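Local coordinates for toxin-like protein (Paenibacillus larvae subsp. larvae BRL-230010, PDB 5DZQ), which probably transfers ADP-ribose from NAD+ to a target protein, as a member of the C3-like group of mono-ADP-ribosyltransferase toxins, at residues 63-68 and 74-79. Residues are numbered along the deposited sequence; the frame is centred on the assembly and turned at random.
Sequences GKLGFK and KILKLD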
loop_
_atom_site.group_PDB
_atom_site.type_symbol
_atom_site.label_atom_id
_atom_site.label_comp_id
_atom_site.label_asym_id
_atom_site.label_seq_id
_atom_site.Cartn_x
_atom_site.Cartn_y
_atom_site.Cartn_z
ATOM N N GLY B 63 15.594 -3.005 11.521
ATOM C CA GLY B 63 16.255 -3.963 10.657
ATOM C C GLY B 63 16.930 -5.106 11.385
ATOM O O GLY B 63 17.651 -5.887 10.770
ATOM N N LYS B 64 16.698 -5.212 12.690
ATOM C CA LYS B 64 17.294 -6.288 13.473
ATOM C C LYS B 64 16.276 -7.395 13.693
ATOM O O LYS B 64 15.108 -7.117 13.929
ATOM C CB LYS B 64 17.796 -5.776 14.816
ATOM C CG LYS B 64 18.862 -4.700 14.730
ATOM C CD LYS B 64 19.073 -4.072 16.091
ATOM C CE LYS B 64 19.899 -2.800 15.986
ATOM N NZ LYS B 64 19.891 -2.055 17.275
ATOM N N LEU B 65 16.725 -8.646 13.633
ATOM C CA LEU B 65 15.824 -9.788 13.806
ATOM C C LEU B 65 15.873 -10.307 15.237
ATOM O O LEU B 65 16.663 -9.829 16.051
ATOM C CB LEU B 65 16.180 -10.910 12.822
ATOM C CG LEU B 65 16.281 -10.523 11.339
ATOM C CD1 LEU B 65 16.621 -11.744 10.496
ATOM C CD2 LEU B 65 14.990 -9.864 10.841
ATOM N N GLY B 66 15.021 -11.278 15.549
ATOM C CA GLY B 66 15.033 -11.912 16.855
ATOM C C GLY B 66 13.768 -11.628 17.633
ATOM O O GLY B 66 13.565 -12.154 18.720
ATOM N N PHE B 67 12.904 -10.795 17.066
ATOM C CA PHE B 67 11.714 -10.343 17.779
ATOM C C PHE B 67 10.517 -11.253 17.529
ATOM O O PHE B 67 9.773 -11.551 18.461
ATOM C CB PHE B 67 11.391 -8.894 17.399
ATOM C CG PHE B 67 12.412 -7.913 17.906
ATOM C CD1 PHE B 67 13.559 -7.640 17.175
ATOM C CD2 PHE B 67 12.244 -7.295 19.138
ATOM C CE1 PHE B 67 14.519 -6.750 17.657
ATOM C CE2 PHE B 67 13.196 -6.407 19.626
ATOM C CZ PHE B 67 14.331 -6.131 18.881
ATOM N N LYS B 68 10.318 -11.689 16.283
ATOM C CA LYS B 68 9.341 -12.746 16.007
ATOM C C LYS B 68 10.032 -13.850 15.215
ATOM O O LYS B 68 10.162 -13.745 13.998
ATOM C CB LYS B 68 8.141 -12.219 15.226
ATOM C CG LYS B 68 7.326 -11.139 15.921
ATOM C CD LYS B 68 6.102 -10.783 15.082
ATOM C CE LYS B 68 4.938 -10.271 15.933
ATOM N NZ LYS B 68 5.220 -8.928 16.518
ATOM N N LYS B 74 11.404 -16.667 7.523
ATOM C CA LYS B 74 11.105 -16.268 6.146
ATOM C C LYS B 74 12.053 -15.185 5.661
ATOM O O LYS B 74 12.468 -15.164 4.497
ATOM C CB LYS B 74 9.665 -15.741 6.018
ATOM C CG LYS B 74 8.571 -16.707 6.413
ATOM C CD LYS B 74 7.223 -16.047 6.154
ATOM C CE LYS B 74 6.092 -16.791 6.836
ATOM N NZ LYS B 74 4.795 -16.077 6.650
ATOM N N ILE B 75 12.351 -14.244 6.544
ATOM C CA ILE B 75 13.153 -13.099 6.150
ATOM C C ILE B 75 14.540 -13.593 5.762
ATOM O O ILE B 75 15.116 -13.131 4.775
ATOM C CB ILE B 75 13.220 -12.035 7.274
ATOM C CG1 ILE B 75 11.904 -11.234 7.314
ATOM C CG2 ILE B 75 14.397 -11.099 7.061
ATOM C CD1 ILE B 75 11.753 -10.356 8.521
ATOM N N LEU B 76 15.065 -14.558 6.514
ATOM C CA LEU B 76 16.381 -15.092 6.176
ATOM C C LEU B 76 16.384 -15.767 4.812
ATOM O O LEU B 76 17.348 -15.642 4.058
ATOM C CB LEU B 76 16.850 -16.064 7.241
ATOM C CG LEU B 76 17.198 -15.333 8.535
ATOM C CD1 LEU B 76 17.563 -16.323 9.618
ATOM C CD2 LEU B 76 18.332 -14.348 8.291
ATOM N N LYS B 77 15.305 -16.479 4.496
ATOM C CA LYS B 77 15.199 -17.128 3.194
ATOM C C LYS B 77 15.036 -16.108 2.071
ATOM O O LYS B 77 15.619 -16.254 0.997
ATOM C CB LYS B 77 14.029 -18.120 3.173
ATOM C CG LYS B 77 14.152 -19.268 4.173
ATOM C CD LYS B 77 13.217 -20.418 3.808
ATOM C CE LYS B 77 13.473 -21.643 4.669
ATOM N NZ LYS B 77 12.879 -21.492 6.022
ATOM N N LEU B 78 14.247 -15.066 2.314
ATOM C CA LEU B 78 14.055 -14.029 1.306
ATOM C C LEU B 78 15.366 -13.289 1.048
ATOM O O LEU B 78 15.711 -13.007 -0.098
ATOM C CB LEU B 78 12.952 -13.063 1.750
ATOM C CG LEU B 78 12.397 -12.045 0.759
ATOM C CD1 LEU B 78 12.080 -12.685 -0.592
ATOM C CD2 LEU B 78 11.153 -11.405 1.370
ATOM N N ASP B 79 16.113 -13.006 2.112
ATOM C CA ASP B 79 17.445 -12.427 1.971
ATOM C C ASP B 79 18.322 -13.278 1.041
ATOM O O ASP B 79 19.067 -12.757 0.210
ATOM C CB ASP B 79 18.139 -12.311 3.329
ATOM C CG ASP B 79 17.476 -11.302 4.256
ATOM O OD1 ASP B 79 16.611 -10.527 3.803
ATOM O OD2 ASP B 79 17.837 -11.287 5.450
#
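L65 meets I75 and L76 where helix 69-83, part of the helical region of this C3-like ADP-ribosyltransferase alpha/beta fold, doubles back past the loop that leads into it from helix 51-60. The contact is wholly apolar: no hydrogen bond links 63-68 to 74-79, and the two segments together bury 125 Å². The CA atoms of L65 and I75 are 8.8 Å apart, and every contact within 4.5 Å is between side-chain carbons. From its CB, directed toward the helix, L65 reaches CG, which lies anti to the carbonyl carbon (chi1 -52°); there the chain forks. Branch CD2 sits 4.0 Å from I75 CD1 and also borders I75 CG2, touching both arms of the isoleucine. Branch CD1 goes to the neighbouring helical residue and approaches L76 CD2 at 3.8 Å, with I75 CG2 at its flank. One leucine thus straddles two consecutive helix positions, one buried and one exposed. L58 of helix 51-60 touches both L65 and I75, tying the loop and both helices into one apolar patch. Polar bonds hold the surroundings: G66 N is hydrogen-bonded to D72 OD2, tying the loop to the first part of helix 69-83, and D79 forms a salt bridge with R185, which also hydrogen-bonds to G63 O. On the exposed side, the contact finishes with L76 CG, 4.1 Å from L65 CD1.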